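Local coordinates for protein ribonucleoside-diphosphate reductase subunit beta (Streptococcus sanguinis, PDB 4N83) that probably makes deoxyribonucleotides for DNA synthesis as the metal-cofactor subunit of a class Ib ribonucleotide reductase, here carrying two manganese ions, at residues I13-D18 / G199-L204; Q28-T33 / K185-D190; P168-G173 / P279-G284; E219-L224 / L264-L269. One frame throughout, in Å; residues are numbered along the deposited sequence.

Interaction 1: residues I13-D18 / G199-L204; sequences IEDVID and GYKFQL
Asp15 OD2 takes two hydrogen bonds from helix 178-206, one from Lys201 NZ at 3.0 Å, which is also a salt bridge, and one from Tyr200 OH at 3.2 Å. The contact is a salt-bridge network of Asp15, Asp18 and Lys201 that ties the start of helix 16-27 to helix 178-206 in the ferritin-like, all-helical fold of the ribonucleotide reductase small subunit. The two donors use different sides of the oxygen. Tyr200 OH meets the syn lone pair of OD2, on the side of OD1, while the ammonium group comes in on the anti side, 17° out of the carboxylate plane. Asp15 holds its CG anti to the backbone N (chi1 -164°), which sends the carboxylate across to the helix, and Asp15 O receives the amide of Asp18 in the first turn of helix 16-27.

Lys201 reaches this spot along a chain that bends once, at chi2, and then runs straight to NZ. Lys201 NZ also makes a long salt bridge to Asp18 OD1, 3.8 Å away; that carboxylate has stronger partners in Tyr197 OH, which bonds OD1, and Thr83 OG1, which bonds OD2. Two carboxylates beside one ammonium group would be expected to favour the charged form of the lysine. Apolar contact continues alongside the polar one. The Tyr200 ring has Asp15 OD2 in its plane at the edge, and over one face lies the Ile17 CD1 methyl, a CH-pi contact 3.8 Å from the ring centroid and 15° off the normal, displaced toward the CZ side.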
loop_
_atom_site.group_PDB
_atom_site.type_symbol
_atom_site.label_atom_id
_atom_site.label_comp_id
_atom_site.label_asym_id
_atom_site.label_seq_id
_atom_site.Cartn_x
_atom_site.Cartn_y
_atom_site.Cartn_z
ATOM N N ILE A 13 -10.979 -18.004 -3.125
ATOM C CA ILE A 13 -10.720 -17.451 -1.797
ATOM C C ILE A 13 -10.559 -18.577 -0.775
ATOM O O ILE A 13 -11.395 -19.480 -0.695
ATOM C CB ILE A 13 -11.852 -16.499 -1.339
ATOM C CG1 ILE A 13 -12.026 -15.334 -2.326
ATOM C CG2 ILE A 13 -11.582 -15.965 0.063
ATOM C CD1 ILE A 13 -10.879 -14.341 -2.360
ATOM N N GLU A 14 -9.479 -18.509 -0.001
ATOM C CA GLU A 14 -9.190 -19.504 1.028
ATOM C C GLU A 14 -9.902 -19.135 2.325
ATOM O O GLU A 14 -10.602 -19.961 2.910
ATOM C CB GLU A 14 -7.677 -19.604 1.256
ATOM C CG GLU A 14 -6.913 -20.148 0.051
ATOM C CD GLU A 14 -5.440 -19.770 0.038
ATOM O OE1 GLU A 14 -4.812 -19.889 -1.034
ATOM O OE2 GLU A 14 -4.906 -19.355 1.088
ATOM N N ASP A 15 -9.719 -17.888 2.761
ATOM C CA ASP A 15 -10.355 -17.368 3.973
ATOM C C ASP A 15 -11.326 -16.240 3.613
ATOM O O ASP A 15 -10.919 -15.203 3.087
ATOM C CB ASP A 15 -9.287 -16.861 4.948
ATOM C CG ASP A 15 -9.817 -16.670 6.361
ATOM O OD1 ASP A 15 -11.050 -16.715 6.571
ATOM O OD2 ASP A 15 -8.984 -16.473 7.272
ATOM N N VAL A 16 -12.606 -16.448 3.920
ATOM C CA VAL A 16 -13.676 -15.509 3.546
ATOM C C VAL A 16 -13.560 -14.101 4.151
ATOM O O VAL A 16 -14.163 -13.158 3.636
ATOM C CB VAL A 16 -15.077 -16.075 3.884
ATOM C CG1 VAL A 16 -15.394 -17.270 2.999
ATOM C CG2 VAL A 16 -15.184 -16.452 5.358
ATOM N N ILE A 17 -12.808 -13.960 5.242
ATOM C CA ILE A 17 -12.610 -12.651 5.877
ATOM C C ILE A 17 -11.610 -11.787 5.094
ATOM O O ILE A 17 -11.585 -10.564 5.254
ATOM C CB ILE A 17 -12.226 -12.800 7.373
ATOM C CG1 ILE A 17 -13.451 -13.285 8.157
ATOM C CG2 ILE A 17 -11.714 -11.485 7.956
ATOM C CD1 ILE A 17 -13.226 -13.505 9.636
ATOM N N ASP A 18 -10.807 -12.411 4.234
ATOM C CA ASP A 18 -9.936 -11.665 3.324
ATOM C C ASP A 18 -10.786 -10.810 2.386
ATOM O O ASP A 18 -10.509 -9.623 2.193
ATOM C CB ASP A 18 -9.054 -12.608 2.498
ATOM C CG ASP A 18 -8.123 -13.456 3.352
ATOM O OD1 ASP A 18 -7.740 -13.015 4.458
ATOM O OD2 ASP A 18 -7.768 -14.567 2.901
ATOM N N GLY A 199 -5.842 -9.003 14.728
ATOM C CA GLY A 199 -6.234 -9.785 15.899
ATOM C C GLY A 199 -6.942 -11.093 15.574
ATOM O O GLY A 199 -6.894 -12.037 16.363
ATOM N N TYR A 200 -7.611 -11.149 14.425
ATOM C CA TYR A 200 -8.272 -12.377 13.978
ATOM C C TYR A 200 -7.257 -13.410 13.496
ATOM O O TYR A 200 -7.327 -14.579 13.877
ATOM C CB TYR A 200 -9.282 -12.089 12.863
ATOM C CG TYR A 200 -9.662 -13.324 12.078
ATOM C CD1 TYR A 200 -10.356 -14.367 12.680
ATOM C CD2 TYR A 200 -9.312 -13.458 10.739
ATOM C CE1 TYR A 200 -10.700 -15.503 11.970
ATOM C CE2 TYR A 200 -9.652 -14.590 10.019
ATOM C CZ TYR A 200 -10.346 -15.610 10.639
ATOM O OH TYR A 200 -10.688 -16.739 9.930
ATOM N N LYS A 201 -6.328 -12.973 12.647
ATOM C CA LYS A 201 -5.265 -13.843 12.135
ATOM C C LYS A 201 -4.339 -14.329 13.251
ATOM O O LYS A 201 -3.697 -15.372 13.123
ATOM C CB LYS A 201 -4.451 -13.121 11.053
ATOM C CG LYS A 201 -5.182 -12.956 9.728
ATOM C CD LYS A 201 -5.209 -14.258 8.940
ATOM C CE LYS A 201 -6.065 -14.151 7.688
ATOM N NZ LYS A 201 -6.204 -15.461 6.991
ATOM N N PHE A 202 -4.271 -13.559 14.334
ATOM C CA PHE A 202 -3.562 -13.962 15.548
ATOM C C PHE A 202 -4.230 -15.177 16.200
ATOM O O PHE A 202 -3.553 -16.133 16.577
ATOM C CB PHE A 202 -3.502 -12.779 16.528
ATOM C CG PHE A 202 -2.964 -13.133 17.884
ATOM C CD1 PHE A 202 -1.596 -13.173 18.115
ATOM C CD2 PHE A 202 -3.828 -13.411 18.935
ATOM C CE1 PHE A 202 -1.100 -13.495 19.366
ATOM C CE2 PHE A 202 -3.339 -13.733 20.189
ATOM C CZ PHE A 202 -1.971 -13.775 20.405
ATOM N N GLN A 203 -5.556 -15.136 16.317
ATOM C CA GLN A 203 -6.327 -16.218 16.944
ATOM C C GLN A 203 -6.295 -17.530 16.154
ATOM O O GLN A 203 -6.505 -18.599 16.725
ATOM C CB GLN A 203 -7.781 -15.788 17.162
ATOM C CG GLN A 203 -7.953 -14.703 18.214
ATOM C CD GLN A 203 -9.344 -14.095 18.203
ATOM O OE1 GLN A 203 -10.342 -14.805 18.077
ATOM N NE2 GLN A 203 -9.418 -12.775 18.342
ATOM N N LEU A 204 -6.053 -17.447 14.848
ATOM C CA LEU A 204 -5.886 -18.645 14.021
ATOM C C LEU A 204 -4.591 -19.364 14.375
ATOM O O LEU A 204 -4.590 -20.572 14.602
ATOM C CB LEU A 204 -5.907 -18.299 12.524
ATOM C CG LEU A 204 -7.239 -18.506 11.793
ATOM C CD1 LEU A 204 -8.399 -17.829 12.509
ATOM C CD2 LEU A 204 -7.131 -18.008 10.360
#

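Interaction 2: residues Q28-T33 / K185-D190; sequences QFWLDT and KLIIRD
Trp30 NE1 donates a 2.7 Å hydrogen bond to Asp190 OD2, joining the loop after helix 16-27 to helix 178-206, one of the metal-bearing helices of this ferritin-like helical bundle. The N-H points to the oxygen at 156°, with OD2 close to the indole plane and met on its syn side, 28° out of the carboxylate plane. The same OD2 is hydrogen-bonded to His100 NE2, and His100 is a manganese ligand; Asp190 is therefore a second-shell residue, well placed to set the turn of that imidazole, and would probably make it a stronger donor to the metal, while Trp30 NE1 shares OD2 with it and steadies the carboxylate.

The apolar contacts fall on the same indole. Leu186 CB sits over one face, in CH-pi contact 3.9 Å from the centroid of the five-membered ring, and Leu186 CD1 extends the cover toward CE3. Ile187 CG1 instead meets the ring edge, 3.6 Å from Trp30 CZ2. Trp30 CG stands between its backbone N and carbonyl carbon (chi1 62°), which turns the indole to the helix.

Arg189 and Gln28 meet by van der Waals contact, the guanidinium offering a face to the aliphatic part of Gln28, with Arg189 NE 3.5 Å from Gln28 CG.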
loop_
_atom_site.group_PDB
_atom_site.type_symbol
_atom_site.label_atom_id
_atom_site.label_comp_id
_atom_site.label_asym_id
_atom_site.label_seq_id
_atom_site.Cartn_x
_atom_site.Cartn_y
_atom_site.Cartn_z
ATOM N N GLN A 28 -13.278 2.200 2.713
ATOM C CA GLN A 28 -12.862 3.207 3.694
ATOM C C GLN A 28 -11.596 3.969 3.265
ATOM O O GLN A 28 -10.787 4.354 4.110
ATOM C CB GLN A 28 -12.632 2.554 5.063
ATOM C CG GLN A 28 -13.901 2.154 5.797
ATOM C CD GLN A 28 -13.620 1.499 7.139
ATOM O OE1 GLN A 28 -12.529 1.641 7.699
ATOM N NE2 GLN A 28 -14.605 0.780 7.666
ATOM N N PHE A 29 -11.430 4.184 1.961
ATOM C CA PHE A 29 -10.314 4.975 1.425
ATOM C C PHE A 29 -10.588 6.467 1.630
ATOM O O PHE A 29 -11.728 6.914 1.495
ATOM C CB PHE A 29 -10.124 4.662 -0.068
ATOM C CG PHE A 29 -9.168 5.582 -0.783
ATOM C CD1 PHE A 29 -7.853 5.199 -1.016
ATOM C CD2 PHE A 29 -9.593 6.821 -1.253
ATOM C CE1 PHE A 29 -6.978 6.041 -1.687
ATOM C CE2 PHE A 29 -8.722 7.666 -1.919
ATOM C CZ PHE A 29 -7.412 7.275 -2.138
ATOM N N TRP A 30 -9.544 7.232 1.950
ATOM C CA TRP A 30 -9.681 8.683 2.130
ATOM C C TRP A 30 -8.353 9.434 2.005
ATOM O O TRP A 30 -7.276 8.833 2.066
ATOM C CB TRP A 30 -10.321 8.996 3.484
ATOM C CG TRP A 30 -9.520 8.531 4.663
ATOM C CD1 TRP A 30 -9.499 7.278 5.194
ATOM C CD2 TRP A 30 -8.635 9.322 5.464
ATOM N NE1 TRP A 30 -8.652 7.232 6.273
ATOM C CE2 TRP A 30 -8.107 8.475 6.460
ATOM C CE3 TRP A 30 -8.233 10.662 5.433
ATOM C CZ2 TRP A 30 -7.198 8.925 7.421
ATOM C CZ3 TRP A 30 -7.328 11.110 6.389
ATOM C CH2 TRP A 30 -6.822 10.242 7.370
ATOM N N LEU A 31 -8.454 10.751 1.831
ATOM C CA LEU A 31 -7.288 11.630 1.730
ATOM C C LEU A 31 -7.473 12.910 2.545
ATOM O O LEU A 31 -8.582 13.431 2.665
ATOM C CB LEU A 31 -7.012 11.992 0.266
ATOM C CG LEU A 31 -6.365 10.917 -0.610
ATOM C CD1 LEU A 31 -6.379 11.348 -2.069
ATOM C CD2 LEU A 31 -4.944 10.618 -0.155
ATOM N N ASP A 32 -6.368 13.410 3.089
ATOM C CA ASP A 32 -6.365 14.643 3.884
ATOM C C ASP A 32 -6.660 15.899 3.057
ATOM O O ASP A 32 -7.092 16.915 3.604
ATOM C CB ASP A 32 -5.023 14.810 4.617
ATOM C CG ASP A 32 -3.820 14.669 3.696
ATOM O OD1 ASP A 32 -3.233 15.702 3.315
ATOM O OD2 ASP A 32 -3.469 13.521 3.346
ATOM N N THR A 33 -6.425 15.824 1.749
ATOM C CA THR A 33 -6.630 16.960 0.848
ATOM C C THR A 33 -8.107 17.315 0.619
ATOM O O THR A 33 -8.411 18.416 0.157
ATOM C CB THR A 33 -5.962 16.704 -0.517
ATOM O OG1 THR A 33 -6.328 15.403 -0.993
ATOM C CG2 THR A 33 -4.445 16.786 -0.395
ATOM N N LYS A 185 -10.898 11.086 13.303
ATOM C CA LYS A 185 -12.049 10.179 13.317
ATOM C C LYS A 185 -11.899 9.088 12.254
ATOM O O LYS A 185 -12.171 7.915 12.515
ATOM C CB LYS A 185 -13.338 10.971 13.063
ATOM C CG LYS A 185 -14.623 10.249 13.435
ATOM C CD LYS A 185 -15.132 10.671 14.804
ATOM C CE LYS A 185 -16.504 10.078 15.087
ATOM N NZ LYS A 185 -16.437 8.638 15.459
ATOM N N LEU A 186 -11.467 9.490 11.059
ATOM C CA LEU A 186 -11.243 8.561 9.950
ATOM C C LEU A 186 -10.100 7.583 10.233
ATOM O O LEU A 186 -10.168 6.418 9.838
ATOM C CB LEU A 186 -10.955 9.334 8.658
ATOM C CG LEU A 186 -12.122 10.139 8.077
ATOM C CD1 LEU A 186 -11.616 11.230 7.145
ATOM C CD2 LEU A 186 -13.108 9.230 7.358
ATOM N N ILE A 187 -9.056 8.061 10.911
ATOM C CA ILE A 187 -7.906 7.222 11.273
ATOM C C ILE A 187 -8.327 6.101 12.225
ATOM O O ILE A 187 -7.899 4.957 12.071
ATOM C CB ILE A 187 -6.766 8.055 11.907
ATOM C CG1 ILE A 187 -6.134 8.971 10.852
ATOM C CG2 ILE A 187 -5.698 7.148 12.513
ATOM C CD1 ILE A 187 -5.313 10.109 11.421
ATOM N N ILE A 188 -9.170 6.440 13.198
ATOM C CA ILE A 188 -9.692 5.463 14.157
ATOM C C ILE A 188 -10.590 4.431 13.461
ATOM O O ILE A 188 -10.594 3.257 13.837
ATOM C CB ILE A 188 -10.471 6.156 15.303
ATOM C CG1 ILE A 188 -9.532 7.057 16.119
ATOM C CG2 ILE A 188 -11.126 5.127 16.220
ATOM C CD1 ILE A 188 -10.245 8.151 16.887
ATOM N N ARG A 189 -11.343 4.869 12.453
ATOM C CA ARG A 189 -12.190 3.963 11.673
ATOM C C ARG A 189 -11.356 2.900 10.957
ATOM O O ARG A 189 -11.748 1.733 10.906
ATOM C CB ARG A 189 -13.028 4.740 10.652
ATOM C CG ARG A 189 -14.117 3.907 9.986
ATOM C CD ARG A 189 -14.901 4.712 8.963
ATOM N NE ARG A 189 -14.128 4.990 7.752
ATOM C CZ ARG A 189 -14.566 5.712 6.721
ATOM N NH1 ARG A 189 -15.783 6.243 6.732
ATOM N NH2 ARG A 189 -13.780 5.905 5.667
ATOM N N ASP A 190 -10.214 3.308 10.407
ATOM C CA ASP A 190 -9.294 2.376 9.748
ATOM C C ASP A 190 -8.603 1.462 10.754
ATOM O O ASP A 190 -8.516 0.253 10.537
ATOM C CB ASP A 190 -8.233 3.127 8.932
ATOM C CG ASP A 190 -8.771 3.675 7.623
ATOM O OD1 ASP A 190 -9.714 3.082 7.053
ATOM O OD2 ASP A 190 -8.236 4.701 7.155
#

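Interaction 3: residues P168-G173 / P279-G284; sequences PLYYLG and PIVMNG
Tyr170 carries its CG anti to the backbone N (chi1 166°), which leaves the ring beside Ile280, with Tyr170 CD1 3.8 Å from Ile280 CG2. Val281 likewise has CG1 anti to its own N, directing that methyl to Leu169 CB at 3.9 Å and leaving CG2 to rest on the CA and CB of Tyr170. These side chains flank a crossing of two helices, 168-173 and 279-284, whose short axes run at 91° to each other and come within 7.1 Å.

So close an approach is made at two glycines, one on each helix. Gly173 brings its CA to 3.4 Å from Ile280 O, a CA-H...O contact with an angle of 146° at the hydrogen, and Asn283 OD1 lies near the same CA. On the other helix, Gly284 O is met by two leucine methyls, Leu172 CD2 at 3.6 Å and Leu169 CD2. Around the crossing, Phe252 of helix 246-263 touches both Leu169 and Val281, and the Tyr170 ring meets that of Trp245.

No hydrogen bond passes between the two segments. Backbone closeness at the glycines and methyl packing around them hold the last modelled helix, 279-285, across the last turns of helix 162-173, so the fit depends on shape rather than on polar pairing.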
loop_
_atom_site.group_PDB
_atom_site.type_symbol
_atom_site.label_atom_id
_atom_site.label_comp_id
_atom_site.label_asym_id
_atom_site.label_seq_id
_atom_site.Cartn_x
_atom_site.Cartn_y
_atom_site.Cartn_z
ATOM N N PRO A 168 -8.249 15.325 20.633
ATOM C CA PRO A 168 -9.166 15.764 19.570
ATOM C C PRO A 168 -10.602 15.259 19.738
ATOM O O PRO A 168 -11.540 15.932 19.307
ATOM C CB PRO A 168 -8.537 15.182 18.299
ATOM C CG PRO A 168 -7.724 14.028 18.771
ATOM C CD PRO A 168 -7.183 14.459 20.099
ATOM N N LEU A 169 -10.765 14.086 20.349
ATOM C CA LEU A 169 -12.093 13.557 20.676
ATOM C C LEU A 169 -12.781 14.393 21.760
ATOM O O LEU A 169 -14.007 14.524 21.763
ATOM C CB LEU A 169 -12.000 12.094 21.131
ATOM C CG LEU A 169 -11.611 11.055 20.073
ATOM C CD1 LEU A 169 -11.296 9.719 20.731
ATOM C CD2 LEU A 169 -12.706 10.890 19.030
ATOM N N TYR A 170 -11.988 14.945 22.678
ATOM C CA TYR A 170 -12.501 15.834 23.724
ATOM C C TYR A 170 -13.088 17.111 23.122
ATOM O O TYR A 170 -14.183 17.532 23.496
ATOM C CB TYR A 170 -11.391 16.175 24.732
ATOM C CG TYR A 170 -11.706 17.332 25.661
ATOM C CD1 TYR A 170 -12.410 17.130 26.846
ATOM C CD2 TYR A 170 -11.287 18.626 25.359
ATOM C CE1 TYR A 170 -12.694 18.186 27.697
ATOM C CE2 TYR A 170 -11.570 19.688 26.203
ATOM C CZ TYR A 170 -12.271 19.462 27.370
ATOM O OH TYR A 170 -12.550 20.516 28.209
ATOM N N TYR A 171 -12.357 17.715 22.188
ATOM C CA TYR A 171 -12.804 18.946 21.533
ATOM C C TYR A 171 -14.002 18.714 20.612
ATOM O O TYR A 171 -14.887 19.567 20.522
ATOM C CB TYR A 171 -11.654 19.598 20.757
ATOM C CG TYR A 171 -10.598 20.216 21.648
ATOM C CD1 TYR A 171 -10.889 21.330 22.433
ATOM C CD2 TYR A 171 -9.309 19.693 21.707
ATOM C CE1 TYR A 171 -9.929 21.901 23.252
ATOM C CE2 TYR A 171 -8.342 20.258 22.523
ATOM C CZ TYR A 171 -8.657 21.362 23.294
ATOM O OH TYR A 171 -7.701 21.930 24.107
ATOM N N LEU A 172 -14.033 17.567 19.935
ATOM C CA LEU A 172 -15.170 17.194 19.084
ATOM C C LEU A 172 -16.463 17.105 19.895
ATOM O O LEU A 172 -17.537 17.446 19.399
ATOM C CB LEU A 172 -14.907 15.859 18.375
ATOM C CG LEU A 172 -15.996 15.339 17.428
ATOM C CD1 LEU A 172 -16.279 16.327 16.306
ATOM C CD2 LEU A 172 -15.603 13.984 16.857
ATOM N N GLY A 173 -16.350 16.642 21.137
ATOM C CA GLY A 173 -17.483 16.586 22.055
ATOM C C GLY A 173 -18.005 17.956 22.457
ATOM O O GLY A 173 -19.191 18.112 22.747
ATOM N N PRO A 279 -17.429 11.571 29.537
ATOM C CA PRO A 279 -18.636 11.444 28.715
ATOM C C PRO A 279 -18.560 12.173 27.373
ATOM O O PRO A 279 -19.110 11.686 26.384
ATOM C CB PRO A 279 -19.729 12.055 29.599
ATOM C CG PRO A 279 -19.010 13.015 30.480
ATOM C CD PRO A 279 -17.664 12.404 30.732
ATOM N N ILE A 280 -17.886 13.324 27.340
ATOM C CA ILE A 280 -17.797 14.127 26.116
ATOM C C ILE A 280 -16.783 13.534 25.128
ATOM O O ILE A 280 -16.848 13.807 23.928
ATOM C CB ILE A 280 -17.484 15.619 26.428
ATOM C CG1 ILE A 280 -18.352 16.541 25.561
ATOM C CG2 ILE A 280 -16.003 15.943 26.261
ATOM C CD1 ILE A 280 -19.775 16.694 26.056
ATOM N N VAL A 281 -15.850 12.731 25.637
ATOM C CA VAL A 281 -14.925 11.974 24.790
ATOM C C VAL A 281 -15.640 10.755 24.208
ATOM O O VAL A 281 -15.390 10.370 23.063
ATOM C CB VAL A 281 -13.668 11.528 25.568
ATOM C CG1 VAL A 281 -12.767 10.656 24.699
ATOM C CG2 VAL A 281 -12.906 12.746 26.074
ATOM N N MET A 282 -16.528 10.155 24.999
ATOM C CA MET A 282 -17.369 9.053 24.527
ATOM C C MET A 282 -18.458 9.568 23.580
ATOM O O MET A 282 -18.973 8.816 22.751
ATOM C CB MET A 282 -17.997 8.306 25.711
ATOM C CG MET A 282 -18.382 6.863 25.410
ATOM S SD MET A 282 -17.006 5.836 24.847
ATOM C CE MET A 282 -15.862 5.981 26.216
ATOM N N ASN A 283 -18.808 10.846 23.722
ATOM C CA ASN A 283 -19.643 11.545 22.745
ATOM C C ASN A 283 -18.892 11.726 21.422
ATOM O O ASN A 283 -19.498 11.703 20.349
ATOM C CB ASN A 283 -20.080 12.909 23.303
ATOM C CG ASN A 283 -20.940 13.698 22.332
ATOM O OD1 ASN A 283 -20.634 14.847 22.014
ATOM N ND2 ASN A 283 -22.018 13.088 21.856
ATOM N N GLY A 284 -17.575 11.904 21.512
ATOM C CA GLY A 284 -16.711 12.018 20.339
ATOM C C GLY A 284 -16.560 10.730 19.544
ATOM O O GLY A 284 -16.483 10.768 18.316
#

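Interaction 4: residues E219-L224 / L264-L269; sequences EWMYDL and LGQDPL
Met221 and Tyr222 of helix 211-240 make an apolar contact with the turn that follows helix 246-263, on the outer part of the helical bundle. That helix ends in a Schellman motif, Gly265 taking positive phi, and residues Gln266 to Pro268 then run extended past helix 211-240.

Met221 does the deeper work. CG lies anti to the backbone N (chi1 -177°) and the chain is extended to its end, putting the Met221 CE methyl 3.6 Å from Leu264 CD1 as the two side chains lie alongside, pointing opposite ways. The same Met221 CE is 3.8 Å from Gln266 CG, where the glutamine chain passes at a slant before bending at chi2. Ile151 and Phe155 of helix 148-160 and Leu261 of helix 246-263 also touch Met221, whereas Leu264 reaches Val154 and Phe202.

Tyr222 lies farther out. Leu269 CD1 comes to 3.8 Å from Tyr222 CE1, and the ring plane stands at 83° to the amide of Gln266, whose NE2 is 4.0 Å from Tyr222 OH.

Across the two segments there is neither a hydrogen bond nor a salt bridge. What joins the helix to the turn is dispersion between methyl, methylene and ring carbons, with Met221 CE touching both Leu264 and Gln266.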
loop_
_atom_site.group_PDB
_atom_site.type_symbol
_atom_site.label_atom_id
_atom_site.label_comp_id
_atom_site.label_asym_id
_atom_site.label_seq_id
_atom_site.Cartn_x
_atom_site.Cartn_y
_atom_site.Cartn_z
ATOM N N GLU A 219 1.957 -15.046 28.831
ATOM C CA GLU A 219 2.881 -14.486 29.818
ATOM C C GLU A 219 3.697 -13.345 29.205
ATOM O O GLU A 219 3.866 -12.295 29.826
ATOM C CB GLU A 219 3.813 -15.571 30.366
ATOM C CG GLU A 219 4.602 -15.154 31.600
ATOM C CD GLU A 219 5.526 -16.244 32.114
ATOM O OE1 GLU A 219 5.609 -17.318 31.482
ATOM O OE2 GLU A 219 6.175 -16.023 33.158
ATOM N N TRP A 220 4.193 -13.556 27.987
ATOM C CA TRP A 220 4.933 -12.525 27.254
ATOM C C TRP A 220 4.018 -11.371 26.824
ATOM O O TRP A 220 4.475 -10.241 26.643
ATOM C CB TRP A 220 5.624 -13.134 26.027
ATOM C CG TRP A 220 6.614 -12.217 25.362
ATOM C CD1 TRP A 220 7.940 -12.083 25.662
ATOM C CD2 TRP A 220 6.354 -11.309 24.285
ATOM N NE1 TRP A 220 8.520 -11.147 24.839
ATOM C CE2 TRP A 220 7.569 -10.657 23.986
ATOM C CE3 TRP A 220 5.210 -10.983 23.545
ATOM C CZ2 TRP A 220 7.674 -9.697 22.976
ATOM C CZ3 TRP A 220 5.315 -10.028 22.542
ATOM C CH2 TRP A 220 6.539 -9.396 22.268
ATOM N N MET A 221 2.729 -11.667 26.668
ATOM C CA MET A 221 1.738 -10.677 26.254
ATOM C C MET A 221 1.466 -9.643 27.347
ATOM O O MET A 221 1.608 -8.440 27.116
ATOM C CB MET A 221 0.437 -11.385 25.861
ATOM C CG MET A 221 -0.658 -10.473 25.336
ATOM S SD MET A 221 -1.945 -11.389 24.464
ATOM C CE MET A 221 -3.205 -10.125 24.336
ATOM N N TYR A 222 1.076 -10.113 28.529
ATOM C CA TYR A 222 0.762 -9.219 29.648
ATOM C C TYR A 222 2.005 -8.521 30.206
ATOM O O TYR A 222 1.912 -7.395 30.694
ATOM C CB TYR A 222 0.015 -9.967 30.759
ATOM C CG TYR A 222 -1.409 -10.331 30.386
ATOM C CD1 TYR A 222 -2.400 -9.355 30.306
ATOM C CD2 TYR A 222 -1.767 -11.650 30.114
ATOM C CE1 TYR A 222 -3.703 -9.682 29.964
ATOM C CE2 TYR A 222 -3.066 -11.987 29.772
ATOM C CZ TYR A 222 -4.031 -11.000 29.699
ATOM O OH TYR A 222 -5.321 -11.334 29.359
ATOM N N ASP A 223 3.160 -9.183 30.131
ATOM C CA ASP A 223 4.440 -8.551 30.475
ATOM C C ASP A 223 4.699 -7.329 29.593
ATOM O O ASP A 223 5.158 -6.293 30.077
ATOM C CB ASP A 223 5.606 -9.541 30.335
ATOM C CG ASP A 223 5.734 -10.475 31.528
ATOM O OD1 ASP A 223 6.845 -11.003 31.745
ATOM O OD2 ASP A 223 4.733 -10.686 32.247
ATOM N N LEU A 224 4.405 -7.462 28.302
ATOM C CA LEU A 224 4.523 -6.354 27.356
ATOM C C LEU A 224 3.417 -5.319 27.576
ATOM O O LEU A 224 3.622 -4.127 27.342
ATOM C CB LEU A 224 4.473 -6.873 25.914
ATOM C CG LEU A 224 4.895 -5.897 24.812
ATOM C CD1 LEU A 224 6.399 -5.672 24.828
ATOM C CD2 LEU A 224 4.451 -6.405 23.448
ATOM N N LEU A 264 -7.450 -9.567 20.012
ATOM C CA LEU A 264 -6.505 -10.690 20.025
ATOM C C LEU A 264 -7.107 -11.979 20.603
ATOM O O LEU A 264 -6.433 -13.008 20.654
ATOM C CB LEU A 264 -5.235 -10.308 20.794
ATOM C CG LEU A 264 -4.341 -9.268 20.104
ATOM C CD1 LEU A 264 -3.417 -8.582 21.099
ATOM C CD2 LEU A 264 -3.533 -9.904 18.982
ATOM N N GLY A 265 -8.365 -11.921 21.036
ATOM C CA GLY A 265 -9.077 -13.099 21.527
ATOM C C GLY A 265 -8.858 -13.371 23.003
ATOM O O GLY A 265 -9.008 -14.506 23.457
ATOM N N GLN A 266 -8.506 -12.327 23.752
ATOM C CA GLN A 266 -8.285 -12.434 25.191
ATOM C C GLN A 266 -9.345 -11.652 25.956
ATOM O O GLN A 266 -10.087 -10.853 25.380
ATOM C CB GLN A 266 -6.887 -11.927 25.556
ATOM C CG GLN A 266 -5.753 -12.832 25.091
ATOM C CD GLN A 266 -5.808 -14.229 25.690
ATOM O OE1 GLN A 266 -5.445 -15.208 25.038
ATOM N NE2 GLN A 266 -6.265 -14.329 26.934
ATOM N N ASP A 267 -9.400 -11.887 27.263
ATOM C CA ASP A 267 -10.436 -11.315 28.118
ATOM C C ASP A 267 -10.067 -9.894 28.551
ATOM O O ASP A 267 -8.883 -9.565 28.648
ATOM C CB ASP A 267 -10.645 -12.208 29.343
ATOM C CG ASP A 267 -11.014 -13.634 28.968
ATOM O OD1 ASP A 267 -11.985 -13.817 28.205
ATOM O OD2 ASP A 267 -10.333 -14.571 29.433
ATOM N N PRO A 268 -11.082 -9.044 28.809
ATOM C CA PRO A 268 -10.835 -7.660 29.224
ATOM C C PRO A 268 -10.253 -7.572 30.636
ATOM O O PRO A 268 -10.856 -8.077 31.585
ATOM C CB PRO A 268 -12.228 -7.022 29.167
ATOM C CG PRO A 268 -13.171 -8.154 29.372
ATOM C CD PRO A 268 -12.525 -9.342 28.721
ATOM N N LEU A 269 -9.097 -6.924 30.763
ATOM C CA LEU A 269 -8.337 -6.921 32.013
ATOM C C LEU A 269 -8.903 -5.936 33.039
ATOM O O LEU A 269 -9.228 -6.323 34.162
ATOM C CB LEU A 269 -6.863 -6.601 31.731
ATOM C CG LEU A 269 -5.849 -6.948 32.824
ATOM C CD1 LEU A 269 -5.722 -8.455 32.993
ATOM C CD2 LEU A 269 -4.495 -6.333 32.503
#

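Helix 178-206 ties much of this together: interaction 1 uses its C-terminal part and interaction 2 its middle, their centres 23 Å apart. In sequence, interaction 2 falls between the segments of interaction 1, which closes before interaction 4 opens; interaction 4 falls between the halves of interaction 3, and interaction 3 alternates with 1 and 2. Gln203 and Phe202 of interaction 1 pack on Leu264 and Gly265 of interaction 4, and Lys185 of interaction 2 on Leu172 and Gly284 of interaction 3. Interaction 2 lies nearest the metals, the side chain of Ile187 about 5 Å from a manganese ion; the others fasten the start of helix 16-27, helix 279-285 and the turn after helix 246-263 to the bundle.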